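Local coordinates for trehalose-6-phosphate phosphatase (Candida albicans, PDB 5DXF), which belongs to glycosyltransferase family 20 and, in its N-terminal fragment, folds as two facing Rossmann-like halves characteristic of the GT-B clan, at residues A[201-206]-A[224-229]; A[456-461]-A[473-478]. One frame throughout, in Å; residues are numbered along the deposited sequence.

Interaction 1 of 2, residues A[201-206]-A[224-229]; sequences IWIHDY and IGFFLH
The imidazoles of His204 and His229 meet rim to rim, their planes 31° apart, with His204 ND1 and His229 NE2 3.0 Å from each other in a hydrogen bond whose donor may be either ring. Phe227 CD1 lies 4.0 Å above the His229 plane, over the ring centre, while Asp205 OD1 sits at that ring's edge. His204 in turn puts CE1 over one face of the Trp202 indole, near the rim, and Phe227 CB lies at the indole edge, 3.7 Å from Trp202 NE1.

On the other side of the sheet, Phe226 has CG anti to its backbone N (chi1 -174°), which brings the ring alongside the 201-206 backbone. Ile203 O lies over one face of this ring, 3.5 Å above the plane and toward the rim, Asp205 O and Leu228 CD1 both lie in its plane at the rim, and the Ile203 side chain crosses it at about a right angle. Toward the start of the strands, Ile203 CD1 packs on Ile224 CG2 at 3.8 Å.

Four backbone bonds, two of them nearly straight, hold the parallel strands in register, the last from Asp205 N to Phe227 O. Beyond it the Asp205 carboxylate turns back to take His229 N on the syn side of OD1, at 2.7 Å and 28° out of the carboxylate plane, which links the two segments again beyond the last backbone bond.

The two strands belong to the beta-alpha-beta unit of strand 200-204, helix 211-218 and strand 223-227, at the middle of the larger sheet. Helix 211-218 covers the face of Ile203, Ile224 and Phe226, and strand 34-37 continues the sheet, its Asn35 OD1 hydrogen-bonded to His204 NE2. Over the opposite face helix 512-526 lays Trp515 against Trp202 and Phe227, and Phe519 on Trp202.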
ATOM      1  N   ILE A 201      21.339  -0.242   4.623  1.00 84.66           N
ATOM      2  CA  ILE A 201      20.495  -0.916   3.648  1.00 86.75           C
ATOM      3  C   ILE A 201      19.047  -0.988   4.085  1.00 83.95           C
ATOM      4  O   ILE A 201      18.747  -1.410   5.190  1.00 81.16           O
ATOM      5  CB  ILE A 201      20.984  -2.342   3.338  1.00 80.17           C
ATOM      6  CG1 ILE A 201      22.491  -2.357   3.139  1.00 87.77           C
ATOM      7  CG2 ILE A 201      20.312  -2.866   2.087  1.00 67.95           C
ATOM      8  CD1 ILE A 201      22.929  -1.745   1.830  1.00 87.55           C
ATOM      9  N   TRP A 202      18.157  -0.566   3.198  1.00 82.42           N
ATOM     10  CA  TRP A 202      16.733  -0.626   3.449  1.00 77.62           C
ATOM     11  C   TRP A 202      16.092  -1.484   2.382  1.00 75.09           C
ATOM     12  O   TRP A 202      16.273  -1.237   1.207  1.00 80.37           O
ATOM     13  CB  TRP A 202      16.151   0.780   3.404  1.00 72.48           C
ATOM     14  CG  TRP A 202      14.842   0.889   4.053  1.00 71.71           C
ATOM     15  CD1 TRP A 202      13.982  -0.116   4.305  1.00 71.27           C
ATOM     16  CD2 TRP A 202      14.224   2.077   4.538  1.00 73.65           C
ATOM     17  NE1 TRP A 202      12.864   0.361   4.919  1.00 74.17           N
ATOM     18  CE2 TRP A 202      12.987   1.711   5.073  1.00 66.61           C
ATOM     19  CE3 TRP A 202      14.597   3.418   4.572  1.00 73.80           C
ATOM     20  CZ2 TRP A 202      12.120   2.627   5.636  1.00 61.36           C
ATOM     21  CZ3 TRP A 202      13.737   4.326   5.133  1.00 67.42           C
ATOM     22  CH2 TRP A 202      12.513   3.930   5.656  1.00 64.71           C
ATOM     23  N   ILE A 203      15.338  -2.492   2.793  1.00 75.66           N
ATOM     24  CA  ILE A 203      14.671  -3.368   1.842  1.00 73.88           C
ATOM     25  C   ILE A 203      13.188  -3.477   2.121  1.00 69.58           C
ATOM     26  O   ILE A 203      12.772  -3.542   3.272  1.00 63.45           O
ATOM     27  CB  ILE A 203      15.263  -4.773   1.834  1.00 76.90           C
ATOM     28  CG1 ILE A 203      16.762  -4.717   1.589  1.00 73.99           C
ATOM     29  CG2 ILE A 203      14.602  -5.597   0.754  1.00 79.23           C
ATOM     30  CD1 ILE A 203      17.561  -5.387   2.679  1.00 70.81           C
ATOM     31  N   HIS A 204      12.379  -3.514   1.075  1.00 75.06           N
ATOM     32  CA  HIS A 204      10.942  -3.543   1.272  1.00 68.53           C
ATOM     33  C   HIS A 204      10.216  -4.751   0.703  1.00 65.37           C
ATOM     34  O   HIS A 204      10.415  -5.138  -0.434  1.00 65.77           O
ATOM     35  CB  HIS A 204      10.316  -2.273   0.713  1.00 63.35           C
ATOM     36  CG  HIS A 204      11.027  -1.023   1.110  1.00 62.55           C
ATOM     37  ND1 HIS A 204      10.461  -0.079   1.934  1.00 67.47           N
ATOM     38  CD2 HIS A 204      12.248  -0.550   0.783  1.00 66.88           C
ATOM     39  CE1 HIS A 204      11.305   0.918   2.106  1.00 69.62           C
ATOM     40  NE2 HIS A 204      12.399   0.655   1.420  1.00 74.50           N
ATOM     41  N   ASP A 205       9.377  -5.339   1.539  1.00 61.75           N
ATOM     42  CA  ASP A 205       8.286  -6.216   1.137  1.00 61.49           C
ATOM     43  C   ASP A 205       8.597  -7.671   0.815  1.00 61.71           C
ATOM     44  O   ASP A 205       9.722  -8.119   0.905  1.00 62.72           O
ATOM     45  CB  ASP A 205       7.463  -5.582   0.025  1.00 53.00           C
ATOM     46  CG  ASP A 205       6.137  -5.074   0.511  1.00 53.89           C
ATOM     47  OD1 ASP A 205       5.891  -5.112   1.725  1.00 53.43           O
ATOM     48  OD2 ASP A 205       5.332  -4.630  -0.321  1.00 54.64           O
ATOM     49  N   TYR A 206       7.550  -8.389   0.439  1.00 64.11           N
ATOM     50  CA  TYR A 206       7.555  -9.840   0.303  1.00 66.75           C
ATOM     51  C   TYR A 206       8.423 -10.429  -0.802  1.00 60.87           C
ATOM     52  O   TYR A 206       8.778 -11.596  -0.750  1.00 64.33           O
ATOM     53  CB  TYR A 206       6.130 -10.379   0.241  1.00 60.21           C
ATOM     54  CG  TYR A 206       5.258  -9.699  -0.769  1.00 61.57           C
ATOM     55  CD1 TYR A 206       4.742  -8.445  -0.531  1.00 59.24           C
ATOM     56  CD2 TYR A 206       4.946 -10.318  -1.960  1.00 56.08           C
ATOM     57  CE1 TYR A 206       3.937  -7.823  -1.460  1.00 61.39           C
ATOM     58  CE2 TYR A 206       4.147  -9.708  -2.893  1.00 58.72           C
ATOM     59  CZ  TYR A 206       3.643  -8.463  -2.637  1.00 67.81           C
ATOM     60  OH  TYR A 206       2.848  -7.860  -3.572  1.00 59.84           O
ATOM     61  N   ILE A 224      21.328  -3.277   8.486  1.00 86.64           N
ATOM     62  CA  ILE A 224      20.266  -3.640   7.558  1.00 81.38           C
ATOM     63  C   ILE A 224      18.896  -3.535   8.215  1.00 77.76           C
ATOM     64  O   ILE A 224      18.668  -4.080   9.297  1.00 75.50           O
ATOM     65  CB  ILE A 224      20.462  -5.067   7.011  1.00 82.80           C
ATOM     66  CG1 ILE A 224      21.804  -5.168   6.285  1.00 79.74           C
ATOM     67  CG2 ILE A 224      19.320  -5.441   6.081  1.00 85.72           C
ATOM     68  CD1 ILE A 224      22.045  -6.493   5.637  1.00 84.13           C
ATOM     69  N   GLY A 225      17.987  -2.855   7.537  1.00 77.95           N
ATOM     70  CA  GLY A 225      16.624  -2.704   8.007  1.00 76.81           C
ATOM     71  C   GLY A 225      15.622  -3.262   7.016  1.00 74.82           C
ATOM     72  O   GLY A 225      15.752  -3.059   5.819  1.00 71.46           O
ATOM     73  N   PHE A 226      14.630  -3.987   7.510  1.00 65.12           N
ATOM     74  CA  PHE A 226      13.585  -4.479   6.641  1.00 60.34           C
ATOM     75  C   PHE A 226      12.216  -3.961   7.041  1.00 56.19           C
ATOM     76  O   PHE A 226      11.834  -4.007   8.197  1.00 52.40           O
ATOM     77  CB  PHE A 226      13.595  -6.002   6.586  1.00 60.96           C
ATOM     78  CG  PHE A 226      12.634  -6.566   5.589  1.00 61.39           C
ATOM     79  CD1 PHE A 226      13.055  -6.903   4.325  1.00 67.11           C
ATOM     80  CD2 PHE A 226      11.305  -6.735   5.912  1.00 55.61           C
ATOM     81  CE1 PHE A 226      12.173  -7.411   3.401  1.00 65.18           C
ATOM     82  CE2 PHE A 226      10.416  -7.240   4.998  1.00 54.42           C
ATOM     83  CZ  PHE A 226      10.854  -7.579   3.741  1.00 68.12           C
ATOM     84  N   PHE A 227      11.479  -3.459   6.067  1.00 57.45           N
ATOM     85  CA  PHE A 227      10.119  -3.031   6.312  1.00 56.98           C
ATOM     86  C   PHE A 227       9.106  -3.803   5.476  1.00 57.08           C
ATOM     87  O   PHE A 227       9.273  -3.976   4.285  1.00 59.20           O
ATOM     88  CB  PHE A 227       9.963  -1.541   6.072  1.00 49.67           C
ATOM     89  CG  PHE A 227       8.720  -0.981   6.661  1.00 45.50           C
ATOM     90  CD1 PHE A 227       7.547  -1.005   5.961  1.00 47.28           C
ATOM     91  CD2 PHE A 227       8.724  -0.458   7.924  1.00 51.13           C
ATOM     92  CE1 PHE A 227       6.391  -0.505   6.506  1.00 48.08           C
ATOM     93  CE2 PHE A 227       7.575   0.052   8.479  1.00 54.17           C
ATOM     94  CZ  PHE A 227       6.404   0.029   7.766  1.00 49.42           C
ATOM     95  N   LEU A 228       8.051  -4.263   6.123  1.00 52.71           N
ATOM     96  CA  LEU A 228       6.994  -4.995   5.442  1.00 52.99           C
ATOM     97  C   LEU A 228       5.783  -4.091   5.260  1.00 51.97           C
ATOM     98  O   LEU A 228       5.180  -3.652   6.237  1.00 56.81           O
ATOM     99  CB  LEU A 228       6.613  -6.250   6.228  1.00 53.17           C
ATOM    100  CG  LEU A 228       5.777  -7.277   5.466  1.00 54.69           C
ATOM    101  CD1 LEU A 228       6.625  -7.941   4.393  1.00 54.60           C
ATOM    102  CD2 LEU A 228       5.186  -8.310   6.411  1.00 54.05           C
ATOM    103  N   HIS A 229       5.434  -3.799   4.011  1.00 50.51           N
ATOM    104  CA  HIS A 229       4.300  -2.921   3.724  1.00 57.88           C
ATOM    105  C   HIS A 229       2.993  -3.695   3.819  1.00 52.37           C
ATOM    106  O   HIS A 229       1.954  -3.147   4.194  1.00 50.61           O
ATOM    107  CB  HIS A 229       4.434  -2.283   2.336  1.00 54.60           C
ATOM    108  CG  HIS A 229       5.574  -1.325   2.213  1.00 61.83           C
ATOM    109  ND1 HIS A 229       5.404   0.043   2.276  1.00 52.55           N
ATOM    110  CD2 HIS A 229       6.897  -1.531   2.014  1.00 57.47           C
ATOM    111  CE1 HIS A 229       6.573   0.635   2.129  1.00 50.51           C
ATOM    112  NE2 HIS A 229       7.496  -0.297   1.968  1.00 59.56           N
TER

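Interaction 2 of 2, residues A[456-461]-A[473-478]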
ATOM      1  N   ILE A 456     -15.429   7.075   6.477  1.00 48.59           N
ATOM      2  CA  ILE A 456     -15.804   5.845   7.156  1.00 53.55           C
ATOM      3  C   ILE A 456     -14.730   4.792   6.910  1.00 48.59           C
ATOM      4  O   ILE A 456     -14.334   4.540   5.766  1.00 49.53           O
ATOM      5  CB  ILE A 456     -17.172   5.323   6.690  1.00 48.19           C
ATOM      6  CG1 ILE A 456     -18.228   6.422   6.815  1.00 47.45           C
ATOM      7  CG2 ILE A 456     -17.581   4.106   7.504  1.00 51.64           C
ATOM      8  CD1 ILE A 456     -19.629   5.954   6.487  1.00 48.41           C
ATOM      9  N   LEU A 457     -14.259   4.185   7.995  1.00 49.99           N
ATOM     10  CA  LEU A 457     -13.087   3.326   7.951  1.00 59.29           C
ATOM     11  C   LEU A 457     -13.384   1.928   8.478  1.00 56.07           C
ATOM     12  O   LEU A 457     -14.017   1.762   9.524  1.00 55.15           O
ATOM     13  CB  LEU A 457     -11.946   3.962   8.752  1.00 53.48           C
ATOM     14  CG  LEU A 457     -10.537   3.817   8.182  1.00 62.06           C
ATOM     15  CD1 LEU A 457     -10.517   4.308   6.749  1.00 57.54           C
ATOM     16  CD2 LEU A 457      -9.533   4.591   9.024  1.00 63.01           C
ATOM     17  N   SER A 458     -12.933   0.923   7.736  1.00 53.13           N
ATOM     18  CA  SER A 458     -13.042  -0.461   8.173  1.00 51.34           C
ATOM     19  C   SER A 458     -12.134  -0.648   9.375  1.00 50.84           C
ATOM     20  O   SER A 458     -11.034  -0.099   9.416  1.00 52.35           O
ATOM     21  CB  SER A 458     -12.664  -1.429   7.048  1.00 49.42           C
ATOM     22  OG  SER A 458     -12.544  -2.757   7.527  1.00 47.91           O
ATOM     23  N   GLU A 459     -12.592  -1.402  10.367  1.00 50.26           N
ATOM     24  CA  GLU A 459     -11.793  -1.617  11.566  1.00 53.62           C
ATOM     25  C   GLU A 459     -10.662  -2.603  11.298  1.00 54.31           C
ATOM     26  O   GLU A 459      -9.751  -2.756  12.114  1.00 54.03           O
ATOM     27  CB  GLU A 459     -12.670  -2.115  12.713  1.00 51.85           C
ATOM     28  CG  GLU A 459     -13.328  -3.457  12.450  1.00 51.05           C
ATOM     29  CD  GLU A 459     -14.283  -3.855  13.554  1.00 62.81           C
ATOM     30  OE1 GLU A 459     -14.957  -2.962  14.107  1.00 67.86           O
ATOM     31  OE2 GLU A 459     -14.356  -5.060  13.875  1.00 69.60           O
ATOM     32  N   PHE A 460     -10.722  -3.267  10.149  1.00 52.48           N
ATOM     33  CA  PHE A 460      -9.733  -4.278   9.801  1.00 58.39           C
ATOM     34  C   PHE A 460      -8.583  -3.712   8.977  1.00 55.85           C
ATOM     35  O   PHE A 460      -7.570  -4.383   8.780  1.00 60.72           O
ATOM     36  CB  PHE A 460     -10.394  -5.428   9.041  1.00 53.68           C
ATOM     37  CG  PHE A 460     -11.444  -6.150   9.832  1.00 54.15           C
ATOM     38  CD1 PHE A 460     -11.087  -7.004  10.862  1.00 51.01           C
ATOM     39  CD2 PHE A 460     -12.786  -5.982   9.542  1.00 45.52           C
ATOM     40  CE1 PHE A 460     -12.050  -7.671  11.591  1.00 49.67           C
ATOM     41  CE2 PHE A 460     -13.752  -6.646  10.266  1.00 47.97           C
ATOM     42  CZ  PHE A 460     -13.385  -7.492  11.292  1.00 58.10           C
ATOM     43  N   THR A 461      -8.733  -2.485   8.488  1.00 61.28           N
ATOM     44  CA  THR A 461      -7.645  -1.854   7.752  1.00 66.30           C
ATOM     45  C   THR A 461      -6.612  -1.314   8.733  1.00 62.81           C
ATOM     46  O   THR A 461      -6.938  -0.972   9.871  1.00 65.96           O
ATOM     47  CB  THR A 461      -8.140  -0.718   6.828  1.00 65.76           C
ATOM     48  OG1 THR A 461      -7.100  -0.362   5.911  1.00 57.34           O
ATOM     49  CG2 THR A 461      -8.539   0.509   7.631  1.00 67.77           C
ATOM     50  N   VAL A 473     -16.331   0.983  10.964  1.00 60.45           N
ATOM     51  CA  VAL A 473     -17.339   0.021  10.567  1.00 54.78           C
ATOM     52  C   VAL A 473     -16.793  -1.398  10.498  1.00 52.43           C
ATOM     53  O   VAL A 473     -15.598  -1.605  10.381  1.00 48.48           O
ATOM     54  CB  VAL A 473     -18.008   0.451   9.247  1.00 20.00           C
ATOM     55  CG1 VAL A 473     -17.259  -0.055   8.027  1.00 20.00           C
ATOM     56  CG2 VAL A 473     -19.477   0.083   9.226  1.00 20.00           C
ATOM     57  N   ASN A 474     -17.690  -2.369  10.564  1.00 51.10           N
ATOM     58  CA  ASN A 474     -17.354  -3.721  10.189  1.00 52.19           C
ATOM     59  C   ASN A 474     -17.858  -3.934   8.768  1.00 47.40           C
ATOM     60  O   ASN A 474     -19.048  -3.981   8.524  1.00 46.94           O
ATOM     61  CB  ASN A 474     -18.010  -4.706  11.152  1.00 48.81           C
ATOM     62  CG  ASN A 474     -17.721  -6.149  10.808  1.00 51.45           C
ATOM     63  OD1 ASN A 474     -16.677  -6.479  10.267  1.00 49.64           O
ATOM     64  ND2 ASN A 474     -18.647  -7.015  11.136  1.00 52.40           N
ATOM     65  N   PRO A 475     -16.938  -4.078   7.832  1.00 46.05           N
ATOM     66  CA  PRO A 475     -17.290  -4.170   6.409  1.00 51.38           C
ATOM     67  C   PRO A 475     -18.131  -5.403   6.095  1.00 55.91           C
ATOM     68  O   PRO A 475     -18.937  -5.374   5.166  1.00 62.42           O
ATOM     69  CB  PRO A 475     -15.927  -4.243   5.711  1.00 45.26           C
ATOM     70  CG  PRO A 475     -14.988  -4.733   6.757  1.00 44.05           C
ATOM     71  CD  PRO A 475     -15.483  -4.145   8.042  1.00 46.02           C
ATOM     72  N   TRP A 476     -17.948  -6.468   6.869  1.00 49.15           N
ATOM     73  CA  TRP A 476     -18.735  -7.682   6.698  1.00 39.36           C
ATOM     74  C   TRP A 476     -20.186  -7.444   7.099  1.00 49.63           C
ATOM     75  O   TRP A 476     -21.100  -8.073   6.567  1.00 55.19           O
ATOM     76  CB  TRP A 476     -18.139  -8.828   7.515  1.00 45.06           C
ATOM     77  CG  TRP A 476     -16.718  -9.127   7.163  1.00 42.08           C
ATOM     78  CD1 TRP A 476     -15.604  -8.743   7.852  1.00 41.39           C
ATOM     79  CD2 TRP A 476     -16.253  -9.869   6.030  1.00 35.58           C
ATOM     80  NE1 TRP A 476     -14.475  -9.202   7.220  1.00 36.76           N
ATOM     81  CE2 TRP A 476     -14.846  -9.898   6.099  1.00 33.45           C
ATOM     82  CE3 TRP A 476     -16.889 -10.514   4.965  1.00 43.20           C
ATOM     83  CZ2 TRP A 476     -14.065 -10.545   5.145  1.00 32.90           C
ATOM     84  CZ3 TRP A 476     -16.112 -11.156   4.018  1.00 31.00           C
ATOM     85  CH2 TRP A 476     -14.716 -11.166   4.114  1.00 31.71           C
ATOM     86  N   ASP A 477     -20.389  -6.533   8.045  1.00 50.77           N
ATOM     87  CA  ASP A 477     -21.730  -6.167   8.477  1.00 49.08           C
ATOM     88  C   ASP A 477     -22.312  -5.104   7.547  1.00 60.38           C
ATOM     89  O   ASP A 477     -22.136  -3.907   7.769  1.00 59.32           O
ATOM     90  CB  ASP A 477     -21.709  -5.667   9.923  1.00 48.15           C
ATOM     91  CG  ASP A 477     -23.096  -5.537  10.516  1.00 55.46           C
ATOM     92  OD1 ASP A 477     -23.218  -4.997  11.635  1.00 66.02           O
ATOM     93  OD2 ASP A 477     -24.066  -5.973   9.862  1.00 56.91           O
ATOM     94  N   SER A 478     -22.956  -5.558   6.490  1.00 61.77           N
ATOM     95  CA  SER A 478     -23.493  -4.671   5.476  1.00 63.23           C
ATOM     96  C   SER A 478     -24.587  -3.767   5.993  1.00 60.41           C
ATOM     97  O   SER A 478     -24.653  -2.599   5.640  1.00 61.84           O
ATOM     98  CB  SER A 478     -23.983  -5.482   4.290  1.00 60.68           C
ATOM     99  OG  SER A 478     -22.929  -6.276   3.791  1.00 68.99           O
TER
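Phe460 leans across to 473-478, its CB directed at that segment and CG anti to the carbonyl carbon (chi1 -62°). From CG outward, CD2 meets Pro475, 3.6 Å from Pro475 CD, with Pro475 CG slightly farther and the proline at the edge of the phenyl ring. CE2 reaches Trp476 CD1 at 3.7 Å, and CE2 and CZ together pass beside Asn474 OD1, which lies in the ring plane. The indole stands at 73° to the phenyl ring in an offset edge-to-face pair, the edge of Trp476 turned to the face of Phe460. Glu459 CG lies over one face of the same phenyl ring, toward its rim.

Next to this cluster the backbones join by two bonds: Val473 N gives to Leu457 O at 2.8 Å, and Val473 O receives Glu459 N at 3.0 Å. Ser458 OG takes Phe460 N in an ST turn, which bends the chain where the strand ends, and also bonds to Ser432 O. Ile456 CG2 rests on Val473 CB at 4.1 Å, both packed against helix 478-489.

Past Val473 a type I turn from Asn474 to Asp477 leads into that helix, with Asp477 as N-cap. The arrangement is that of a parallel sheet's edge strand passing through a tight turn into a covering helix, consistent with the Rossmann-like C-terminal half of a GT-B fold.

How the interactions relate
Interaction 1 closes in the chain well before interaction 2 opens, and the two fall on opposite sides of the chain's centre. Their centres are 29 Å apart and their nearest atoms about 10 Å, without touching. They share no sheet: 201-206 and 224-229 lie inside the large mixed sheet, whereas 456-461 ends the middle strand of a three-stranded parallel sheet and 473-478 leaves its outer strand 471-473. This is consistent with each contact lying in a different half of a GT-B fold, with both within the family 20 range. Helix 512-526, which follows interaction 2 in sequence, returns to pack on interaction 1, so the chain's end ties back to the first half.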